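Local coordinates for protein putative short-chain dehydrogenase/reductase (PDB 5JY1) that binds NAD in a Rossmann fold and is probably an oxidoreductase of the short-chain dehydrogenase/reductase family, perhaps acting on 3-oxoacyl thioesters, at residues P194-A199 against Q229-A234; T20-G25 against G29-F34; P104-E109 against D113-Q118. All blocks are in the same frame, centred on the assembly; numbering follows the deposited sequence. Where two conformers were deposited one is given.

Contact 1. Residues P194-A199 against Q229-A234. With NAD (nicotinamide-adenine-dinucleotide), chain E.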
loop_
_atom_site.group_PDB
_atom_site.type_symbol
_atom_site.label_atom_id
_atom_site.label_comp_id
_atom_site.label_asym_id
_atom_site.label_seq_id
_atom_site.Cartn_x
_atom_site.Cartn_y
_atom_site.Cartn_z
ATOM N N PRO A 194 -0.038 -12.270 10.711
ATOM C CA PRO A 194 -1.107 -13.003 11.393
ATOM C C PRO A 194 -1.510 -12.354 12.705
ATOM O O PRO A 194 -0.742 -11.578 13.282
ATOM C CB PRO A 194 -0.454 -14.367 11.645
ATOM C CG PRO A 194 0.989 -13.951 12.022
ATOM C CD PRO A 194 1.297 -12.729 11.140
ATOM N N THR A 195 -2.707 -12.661 13.194
ATOM C CA THR A 195 -3.001 -12.517 14.612
ATOM C C THR A 195 -3.622 -13.820 15.081
ATOM O O THR A 195 -4.402 -14.436 14.348
ATOM C CB THR A 195 -3.930 -11.332 14.933
ATOM O OG1 THR A 195 -5.238 -11.556 14.386
ATOM C CG2 THR A 195 -3.364 -10.050 14.360
ATOM N N ALA A 196 -3.255 -14.253 16.282
ATOM C CA ALA A 196 -3.791 -15.508 16.797
ATOM C C ALA A 196 -3.530 -15.600 18.294
ATOM O O ALA A 196 -2.770 -14.815 18.870
ATOM C CB ALA A 196 -3.194 -16.716 16.070
ATOM N N MET A 197 -4.177 -16.584 18.918
ATOM C CA MET A 197 -4.065 -16.811 20.358
ATOM C C MET A 197 -2.776 -17.586 20.632
ATOM O O MET A 197 -2.756 -18.812 20.756
ATOM C CB MET A 197 -5.305 -17.537 20.871
ATOM C CG MET A 197 -6.582 -16.698 20.739
ATOM S SD MET A 197 -8.109 -17.564 21.181
ATOM C CE MET A 197 -8.247 -18.706 19.808
ATOM N N GLY A 198 -1.672 -16.841 20.701
ATOM C CA GLY A 198 -0.373 -17.380 21.048
ATOM C C GLY A 198 0.041 -17.008 22.458
ATOM O O GLY A 198 -0.786 -16.650 23.304
ATOM N N ALA A 199 1.355 -17.088 22.716
ATOM C CA ALA A 199 1.857 -16.838 24.066
ATOM C C ALA A 199 1.540 -15.419 24.526
ATOM O O ALA A 199 1.144 -15.208 25.680
ATOM C CB ALA A 199 3.364 -17.100 24.133
ATOM N N GLN A 229 -6.101 -23.688 13.066
ATOM C CA GLN A 229 -7.255 -23.659 12.170
ATOM C C GLN A 229 -7.321 -22.392 11.332
ATOM O O GLN A 229 -7.852 -22.422 10.217
ATOM C CB GLN A 229 -8.559 -23.796 12.964
ATOM C CG GLN A 229 -8.875 -25.199 13.442
ATOM C CD GLN A 229 -10.253 -25.291 14.071
ATOM O OE1 GLN A 229 -11.253 -24.894 13.468
ATOM N NE2 GLN A 229 -10.312 -25.800 15.294
ATOM N N ASP A 230 -6.807 -21.271 11.844
ATOM C CA ASP A 230 -6.920 -20.000 11.124
ATOM C C ASP A 230 -5.633 -19.560 10.440
ATOM O O ASP A 230 -5.697 -19.017 9.335
ATOM C CB ASP A 230 -7.392 -18.891 12.073
ATOM C CG ASP A 230 -8.836 -19.077 12.503
ATOM O OD1 ASP A 230 -9.693 -19.240 11.609
ATOM O OD2 ASP A 230 -9.110 -19.092 13.722
ATOM N N ILE A 231 -4.466 -19.760 11.057
ATOM C CA ILE A 231 -3.218 -19.355 10.412
ATOM C C ILE A 231 -2.640 -20.490 9.577
ATOM O O ILE A 231 -2.154 -20.258 8.466
ATOM C CB ILE A 231 -2.191 -18.858 11.456
ATOM C CG1 ILE A 231 -2.835 -17.896 12.461
ATOM C CG2 ILE A 231 -0.992 -18.205 10.753
ATOM C CD1 ILE A 231 -3.523 -16.672 11.849
ATOM N N GLY A 232 -2.700 -21.712 10.105
ATOM C CA GLY A 232 -2.185 -22.892 9.441
ATOM C C GLY A 232 -2.515 -22.991 7.959
ATOM O O GLY A 232 -1.626 -23.178 7.127
ATOM N N PRO A 233 -3.797 -22.880 7.589
ATOM C CA PRO A 233 -4.138 -23.046 6.168
ATOM C C PRO A 233 -3.602 -21.945 5.278
ATOM O O PRO A 233 -3.355 -22.197 4.091
ATOM C CB PRO A 233 -5.677 -23.075 6.180
ATOM C CG PRO A 233 -6.023 -23.534 7.565
ATOM C CD PRO A 233 -5.008 -22.851 8.430
ATOM N N ALA A 234 -3.409 -20.731 5.803
ATOM C CA ALA A 234 -2.777 -19.689 4.999
ATOM C C ALA A 234 -1.312 -20.023 4.744
ATOM O O ALA A 234 -0.793 -19.809 3.641
ATOM C CB ALA A 234 -2.910 -18.334 5.697
HETATM P PA NAD E . 5.201 -17.303 20.537
HETATM O O1A NAD E . 5.854 -16.405 21.543
HETATM O O2A NAD E . 3.904 -17.927 21.031
HETATM O O5B NAD E . 6.247 -18.509 20.044
HETATM C C5B NAD E . 7.550 -18.120 19.778
HETATM C C4B NAD E . 8.406 -19.426 19.522
HETATM O O4B NAD E . 9.591 -19.070 19.157
HETATM C C3B NAD E . 8.573 -20.181 20.886
HETATM O O3B NAD E . 8.309 -21.540 20.715
HETATM C C2B NAD E . 10.018 -19.924 21.240
HETATM O O2B NAD E . 10.544 -20.981 22.181
HETATM C C1B NAD E . 10.598 -19.950 20.054
HETATM N N9A NAD E . 11.891 -19.291 20.084
HETATM C C8A NAD E . 12.197 -18.192 20.776
HETATM N N7A NAD E . 13.464 -17.909 20.550
HETATM C C5A NAD E . 13.947 -18.834 19.716
HETATM C C6A NAD E . 15.224 -18.999 19.175
HETATM N N6A NAD E . 16.492 -18.287 19.257
HETATM N N1A NAD E . 15.462 -20.009 18.361
HETATM C C2A NAD E . 14.454 -20.891 18.054
HETATM N N3A NAD E . 13.214 -20.745 18.581
HETATM C C4A NAD E . 12.974 -19.689 19.422
HETATM O O3 NAD E . 4.929 -16.413 19.174
HETATM P PN NAD E . 3.560 -16.279 18.295
HETATM O O1N NAD E . 2.588 -15.369 19.029
HETATM O O2N NAD E . 2.878 -17.628 18.004
HETATM O O5D NAD E . 3.991 -15.515 16.890
HETATM C C5D NAD E . 4.697 -16.254 15.895
HETATM C C4D NAD E . 5.066 -15.317 14.698
HETATM O O4D NAD E . 4.005 -14.603 14.325
HETATM C C3D NAD E . 6.115 -14.304 15.169
HETATM O O3D NAD E . 6.992 -14.021 14.187
HETATM C C2D NAD E . 5.264 -13.056 15.507
HETATM O O2D NAD E . 6.170 -11.877 15.482
HETATM C C1D NAD E . 4.351 -13.048 14.559
HETATM N N1N NAD E . 3.131 -12.362 14.955
HETATM C C2N NAD E . 2.228 -12.963 15.776
HETATM C C3N NAD E . 1.058 -12.302 16.159
HETATM C C7N NAD E . 0.050 -12.958 17.074
HETATM O O7N NAD E . -1.048 -12.453 17.253
HETATM N N7N NAD E . 0.369 -14.161 17.736
HETATM C C4N NAD E . 0.821 -11.032 15.699
HETATM C C5N NAD E . 1.711 -10.434 14.879
HETATM C C6N NAD E . 2.881 -11.105 14.495
#

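Contact 2. Residues T20-G25 against G29-F34. With NAD (nicotinamide-adenine-dinucleotide), chain E.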
loop_
_atom_site.group_PDB
_atom_site.type_symbol
_atom_site.label_atom_id
_atom_site.label_comp_id
_atom_site.label_asym_id
_atom_site.label_seq_id
_atom_site.Cartn_x
_atom_site.Cartn_y
_atom_site.Cartn_z
ATOM N N THR A 20 10.671 -22.534 12.156
ATOM C CA THR A 20 11.378 -22.067 13.341
ATOM C C THR A 20 10.382 -21.672 14.424
ATOM O O THR A 20 9.271 -21.220 14.143
ATOM C CB THR A 20 12.314 -20.888 13.026
ATOM O OG1 THR A 20 11.564 -19.708 12.716
ATOM C CG2 THR A 20 13.237 -21.221 11.867
ATOM N N GLY A 21 10.785 -21.873 15.675
ATOM C CA GLY A 21 9.908 -21.572 16.793
ATOM C C GLY A 21 8.640 -22.395 16.816
ATOM O O GLY A 21 7.608 -21.914 17.289
ATOM N N ALA A 22 8.693 -23.632 16.328
ATOM C CA ALA A 22 7.505 -24.457 16.156
ATOM C C ALA A 22 7.081 -25.189 17.421
ATOM O O ALA A 22 6.197 -26.050 17.345
ATOM C CB ALA A 22 7.736 -25.470 15.033
ATOM N N GLY A 23 7.680 -24.880 18.577
ATOM C CA GLY A 23 7.243 -25.500 19.814
ATOM C C GLY A 23 5.949 -24.945 20.375
ATOM O O GLY A 23 5.288 -25.628 21.163
ATOM N N GLY A 24 5.571 -23.727 19.996
ATOM C CA GLY A 24 4.373 -23.129 20.545
ATOM C C GLY A 24 3.720 -22.164 19.578
ATOM O O GLY A 24 4.220 -21.916 18.478
ATOM N N GLY A 25 2.564 -21.646 20.000
ATOM C CA GLY A 25 1.926 -20.530 19.317
ATOM C C GLY A 25 1.616 -20.810 17.861
ATOM O O GLY A 25 1.146 -21.892 17.485
ATOM N N GLY A 29 1.043 -24.322 15.430
ATOM C CA GLY A 29 -0.145 -24.516 14.617
ATOM C C GLY A 29 0.198 -24.752 13.161
ATOM O O GLY A 29 -0.402 -25.609 12.504
ATOM N N VAL A 30 1.176 -24.007 12.641
ATOM C CA VAL A 30 1.627 -24.215 11.267
ATOM C C VAL A 30 2.251 -25.600 11.112
ATOM O O VAL A 30 1.966 -26.324 10.149
ATOM C CB VAL A 30 2.605 -23.098 10.851
ATOM C CG1 VAL A 30 3.225 -23.412 9.497
ATOM C CG2 VAL A 30 1.887 -21.748 10.814
ATOM N N ALA A 31 3.119 -25.990 12.052
ATOM C CA ALA A 31 3.769 -27.293 11.955
ATOM C C ALA A 31 2.749 -28.426 11.942
ATOM O O ALA A 31 2.869 -29.365 11.150
ATOM C CB ALA A 31 4.758 -27.479 13.110
ATOM N N ARG A 32 1.745 -28.362 12.820
ATOM C CA ARG A 32 0.718 -29.401 12.847
ATOM C C ARG A 32 -0.107 -29.402 11.564
ATOM O O ARG A 32 -0.461 -30.473 11.052
ATOM C CB ARG A 32 -0.174 -29.219 14.077
ATOM C CG ARG A 32 0.484 -29.658 15.386
ATOM C CD ARG A 32 -0.256 -29.121 16.597
ATOM N NE ARG A 32 -1.660 -29.519 16.587
ATOM C CZ ARG A 32 -2.164 -30.526 17.292
ATOM N NH1 ARG A 32 -1.385 -31.243 18.090
ATOM N NH2 ARG A 32 -3.455 -30.811 17.204
ATOM N N SER A 33 -0.426 -28.213 11.033
ATOM C CA SER A 33 -1.150 -28.140 9.765
ATOM C C SER A 33 -0.340 -28.759 8.637
ATOM O O SER A 33 -0.884 -29.498 7.809
ATOM C CB SER A 33 -1.491 -26.687 9.424
ATOM O OG SER A 33 -2.234 -26.084 10.460
ATOM N N PHE A 34 0.963 -28.467 8.586
ATOM C CA PHE A 34 1.836 -29.068 7.580
ATOM C C PHE A 34 1.879 -30.586 7.720
ATOM O O PHE A 34 1.881 -31.313 6.719
ATOM C CB PHE A 34 3.258 -28.508 7.709
ATOM C CG PHE A 34 3.443 -27.120 7.159
ATOM C CD1 PHE A 34 2.372 -26.364 6.707
ATOM C CD2 PHE A 34 4.719 -26.574 7.086
ATOM C CE1 PHE A 34 2.572 -25.081 6.195
ATOM C CE2 PHE A 34 4.924 -25.302 6.566
ATOM C CZ PHE A 34 3.848 -24.556 6.129
HETATM P PA NAD E . 5.201 -17.303 20.537
HETATM O O1A NAD E . 5.854 -16.405 21.543
HETATM O O2A NAD E . 3.904 -17.927 21.031
HETATM O O5B NAD E . 6.247 -18.509 20.044
HETATM C C5B NAD E . 7.550 -18.120 19.778
HETATM C C4B NAD E . 8.406 -19.426 19.522
HETATM O O4B NAD E . 9.591 -19.070 19.157
HETATM C C3B NAD E . 8.573 -20.181 20.886
HETATM O O3B NAD E . 8.309 -21.540 20.715
HETATM C C2B NAD E . 10.018 -19.924 21.240
HETATM O O2B NAD E . 10.544 -20.981 22.181
HETATM C C1B NAD E . 10.598 -19.950 20.054
HETATM N N9A NAD E . 11.891 -19.291 20.084
HETATM C C8A NAD E . 12.197 -18.192 20.776
HETATM N N7A NAD E . 13.464 -17.909 20.550
HETATM C C5A NAD E . 13.947 -18.834 19.716
HETATM C C6A NAD E . 15.224 -18.999 19.175
HETATM N N6A NAD E . 16.492 -18.287 19.257
HETATM N N1A NAD E . 15.462 -20.009 18.361
HETATM C C2A NAD E . 14.454 -20.891 18.054
HETATM N N3A NAD E . 13.214 -20.745 18.581
HETATM C C4A NAD E . 12.974 -19.689 19.422
HETATM O O3 NAD E . 4.929 -16.413 19.174
HETATM P PN NAD E . 3.560 -16.279 18.295
HETATM O O1N NAD E . 2.588 -15.369 19.029
HETATM O O2N NAD E . 2.878 -17.628 18.004
HETATM O O5D NAD E . 3.991 -15.515 16.890
HETATM C C5D NAD E . 4.697 -16.254 15.895
HETATM C C4D NAD E . 5.066 -15.317 14.698
HETATM O O4D NAD E . 4.005 -14.603 14.325
HETATM C C3D NAD E . 6.115 -14.304 15.169
HETATM O O3D NAD E . 6.992 -14.021 14.187
HETATM C C2D NAD E . 5.264 -13.056 15.507
HETATM O O2D NAD E . 6.170 -11.877 15.482
HETATM C C1D NAD E . 4.351 -13.048 14.559
HETATM N N1N NAD E . 3.131 -12.362 14.955
HETATM C C2N NAD E . 2.228 -12.963 15.776
HETATM C C3N NAD E . 1.058 -12.302 16.159
HETATM C C7N NAD E . 0.050 -12.958 17.074
HETATM O O7N NAD E . -1.048 -12.453 17.253
HETATM N N7N NAD E . 0.369 -14.161 17.736
HETATM C C4N NAD E . 0.821 -11.032 15.699
HETATM C C5N NAD E . 1.711 -10.434 14.879
HETATM C C6N NAD E . 2.881 -11.105 14.495
#

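Contact 3. Residues P104-E109 against D113-Q118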
loop_
_atom_site.group_PDB
_atom_site.type_symbol
_atom_site.label_atom_id
_atom_site.label_comp_id
_atom_site.label_asym_id
_atom_site.label_seq_id
_atom_site.Cartn_x
_atom_site.Cartn_y
_atom_site.Cartn_z
ATOM N N PRO A 104 10.787 -5.578 26.261
ATOM C CA PRO A 104 9.819 -4.848 27.089
ATOM C C PRO A 104 8.999 -3.847 26.284
ATOM O O PRO A 104 9.511 -3.161 25.396
ATOM C CB PRO A 104 10.702 -4.146 28.123
ATOM C CG PRO A 104 11.872 -5.036 28.263
ATOM C CD PRO A 104 12.131 -5.568 26.880
ATOM N N ASN A 105 7.709 -3.771 26.610
ATOM C CA ASN A 105 6.780 -2.827 25.985
ATOM C C ASN A 105 6.974 -1.468 26.639
ATOM O O ASN A 105 6.391 -1.169 27.680
ATOM C CB ASN A 105 5.341 -3.300 26.143
ATOM C CG ASN A 105 5.114 -4.660 25.539
ATOM O OD1 ASN A 105 5.617 -4.956 24.452
ATOM N ND2 ASN A 105 4.360 -5.502 26.240
ATOM N N VAL A 106 7.820 -0.635 26.025
ATOM C CA VAL A 106 8.172 0.674 26.565
ATOM C C VAL A 106 8.133 1.681 25.424
ATOM O O VAL A 106 8.213 1.324 24.249
ATOM C CB VAL A 106 9.566 0.689 27.246
ATOM C CG1 VAL A 106 9.569 -0.200 28.489
ATOM C CG2 VAL A 106 10.658 0.260 26.268
ATOM N N LEU A 107 8.014 2.956 25.792
ATOM C CA LEU A 107 7.987 4.025 24.799
ATOM C C LEU A 107 9.262 4.022 23.965
ATOM O O LEU A 107 10.323 3.579 24.416
ATOM C CB LEU A 107 7.817 5.380 25.486
ATOM C CG LEU A 107 6.524 5.548 26.281
ATOM C CD1 LEU A 107 6.619 6.779 27.158
ATOM C CD2 LEU A 107 5.325 5.655 25.350
ATOM N N LEU A 108 9.144 4.534 22.735
ATOM C CA LEU A 108 10.241 4.442 21.776
ATOM C C LEU A 108 11.519 5.067 22.319
ATOM O O LEU A 108 12.611 4.504 22.153
ATOM C CB LEU A 108 9.831 5.110 20.461
ATOM C CG LEU A 108 10.870 5.177 19.337
ATOM C CD1 LEU A 108 11.304 3.785 18.907
ATOM C CD2 LEU A 108 10.304 5.977 18.164
ATOM N N GLU A 109 11.411 6.235 22.957
ATOM C CA GLU A 109 12.591 6.876 23.527
ATOM C C GLU A 109 13.143 6.121 24.731
ATOM O O GLU A 109 14.263 6.415 25.160
ATOM C CB GLU A 109 12.292 8.333 23.914
ATOM C CG GLU A 109 11.306 8.524 25.063
ATOM C CD GLU A 109 9.857 8.629 24.597
ATOM O OE1 GLU A 109 9.028 9.179 25.350
ATOM O OE2 GLU A 109 9.544 8.166 23.483
ATOM N N ASP A 113 19.339 0.479 22.821
ATOM C CA ASP A 113 20.014 -0.092 21.656
ATOM C C ASP A 113 20.079 -1.609 21.759
ATOM O O ASP A 113 19.978 -2.316 20.749
ATOM C CB ASP A 113 21.425 0.484 21.519
ATOM C CG ASP A 113 21.430 1.943 21.110
ATOM O OD1 ASP A 113 20.346 2.544 20.954
ATOM O OD2 ASP A 113 22.545 2.499 20.954
ATOM N N GLU A 114 20.253 -2.125 22.977
ATOM C CA GLU A 114 20.328 -3.568 23.163
ATOM C C GLU A 114 19.026 -4.246 22.746
ATOM O O GLU A 114 19.044 -5.337 22.162
ATOM C CB GLU A 114 20.666 -3.882 24.620
ATOM C CG GLU A 114 22.103 -3.554 25.029
ATOM C CD GLU A 114 22.410 -2.056 25.093
ATOM O OE1 GLU A 114 21.497 -1.248 25.394
ATOM O OE2 GLU A 114 23.578 -1.688 24.838
ATOM N N MET A 115 17.882 -3.614 23.030
ATOM C CA MET A 115 16.611 -4.191 22.603
ATOM C C MET A 115 16.504 -4.243 21.083
ATOM O O MET A 115 16.065 -5.256 20.525
ATOM C CB MET A 115 15.437 -3.403 23.185
ATOM C CG MET A 115 15.295 -3.526 24.686
ATOM S SD MET A 115 14.064 -2.380 25.329
ATOM C CE MET A 115 14.517 -2.358 27.063
ATOM N N LEU A 116 16.888 -3.158 20.392
ATOM C CA LEU A 116 16.827 -3.171 18.930
ATOM C C LEU A 116 17.770 -4.219 18.348
ATOM O O LEU A 116 17.413 -4.940 17.411
ATOM C CB LEU A 116 17.158 -1.790 18.363
ATOM C CG LEU A 116 17.155 -1.717 16.832
ATOM C CD1 LEU A 116 15.772 -2.055 16.282
ATOM C CD2 LEU A 116 17.596 -0.341 16.328
ATOM N N GLU A 117 18.977 -4.334 18.906
ATOM C CA GLU A 117 19.895 -5.361 18.429
ATOM C C GLU A 117 19.303 -6.758 18.599
ATOM O O GLU A 117 19.383 -7.594 17.690
ATOM C CB GLU A 117 21.225 -5.245 19.175
ATOM C CG GLU A 117 22.289 -6.223 18.696
ATOM C CD GLU A 117 23.631 -6.003 19.378
ATOM O OE1 GLU A 117 23.724 -5.111 20.250
ATOM O OE2 GLU A 117 24.590 -6.725 19.038
ATOM N N GLN A 118 18.703 -7.029 19.761
ATOM C CA GLN A 118 18.139 -8.350 20.013
ATOM C C GLN A 118 16.985 -8.646 19.063
ATOM O O GLN A 118 16.860 -9.767 18.552
ATOM C CB GLN A 118 17.672 -8.447 21.463
ATOM C CG GLN A 118 17.114 -9.798 21.849
ATOM C CD GLN A 118 16.472 -9.776 23.217
ATOM O OE1 GLN A 118 15.298 -10.114 23.370
ATOM N NE2 GLN A 118 17.238 -9.366 24.224
#

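Contact 1. Residues P194-A199 against Q229-A234
Ile231 lays its CG1-CD1 branch against Pro194, Thr195 O and the Ala196 methyl. Its CD1 methyl comes up to Pro194 CB at 3.8 Å. Its CG1 meets the methyl of Ala196, also at 3.8 Å between CG1 and CB. The second branch, CG2, lies beside Pro194 CB at 4.0 Å. Chi1 (-46°) sets CG1 anti to the carbonyl carbon, and chi2 (-56°) then turns CD1 to Thr195 O, 3.5 Å away. That oxygen is buried here and has no polar partner in the model. Ile26 and Phe149 also touch Pro194 and Ile231, so the patch is part of a larger apolar core. In this Rossmann fold, residues 194-199 leave the end of strand 187-194 and pass along the nicotinamide. Helix 227-239 packs on this loop through Ile231, on a different side from the nicotinamide. Ala196 N donates to the carboxamide oxygen O7N of NAD at 3.0 Å, with an N-H...O angle of 158°. The amide N7N of NAD returns a weak bond to Ala196 O. Further on, Ala199 N binds the phosphate oxygen O2A at 3.2 Å. Next to Ile231 in the helix, Asp230 forms salt bridges with Arg223 and with Arg244 of a second subunit.

Contact 2. Residues T20-G25 against G29-F34
Gly25 has a positive phi (58°), and in this conformation its carbonyl faces Gly29 N. It accepts a hydrogen bond there, 3.2 Å from Gly29 N to Gly25 O. The N-H...O angle is 158°, and the donor is tilted 19° from the carbonyl plane. The bond runs from residue i+4 back to residue i. Beside it, the CB methyls of Ala22 and Ala31 face each other at 4.1 Å. Both point toward the opposite segment, and Ile43 of strand 40-45 touches both. Ala22 lies inside a type I turn from Gly21 to Gly24. Glu45 holds this turn by accepting from Gly23 N.

Within the helix, Gly29 O accepts from Ser33 N. In one of the two conformers of Ser33, its OG also reaches Gly29 O, at 2.8 Å. The two donors then arrive from opposite faces of the carbonyl plane. The other side of the loop follows the cofactor. Gly25 CA lies 3.3 Å from O2N of NAD, and Gly21 O lies 3.4 Å from C4B of its adenosine ribose. The glycine backbone thus lies close against NAD. Ile26, next after Gly25, donates its N to NAD. Strand 16-20, this turn and helix 25-36 form the glycine-rich dinucleotide-binding motif of the Rossmann fold, with the glycine spacing TGxxxGxG of classical short-chain dehydrogenases.

Contact 3. Residues P104-E109 against D113-Q118
Met115 makes the closer part of this contact, against the ring of Pro104. Its CE methyl lies 4.0 Å from Pro104 CG and equally far from CD. The sulfur SD is also 4.0 Å from Pro104 CD. The two side chains meet at a slant, and the end of the methionine rests on the CG-CD side of the ring. CG of Met115 is anti to the carbonyl carbon (chi1 -68°), and the chain is extended beyond it. This carries the sulfur and methyl from the helix to the loop. Val106 is the looser partner, with CG2 at 4.4 Å from SD. These contacts join the loop after strand 94-97 to the first turns of helix 113-141, a long helix of the Rossmann fold. Asp163 of helix 162-182 touches Met115 as well. The end of Met115 is thus covered by the Pro104 ring, while Pro104 itself is exposed to solvent. Other residues of the two segments meet a third subunit, where Asp113 forms a salt bridge with Lys75 of that subunit and accepts hydrogen bonds from its Trp128 and Trp129, and Glu109 forms a salt bridge with its Arg184.

How the contacts relate
The contacts follow one another along the chain in the order 2, 3, 1. Contacts 1 and 2 have centres about 10 Å apart, and they touch where Gly232 packs on Ser33. There helices 25-36 and 227-239 lie together. The loops of the two contacts follow strands 16-20 and 187-194 of the same parallel sheet. Both loops reach NAD, contact 2 along its ribose and pyrophosphate and contact 1 at the nicotinamide and a phosphate. They are parts of one NAD site. Contact 3 is about 26 Å from contact 1 and 27 Å from contact 2, centre to centre. It follows strand 94-97 and lies at the surface, beside a third subunit and away from the cofactor. Contact 1 adjoins the second.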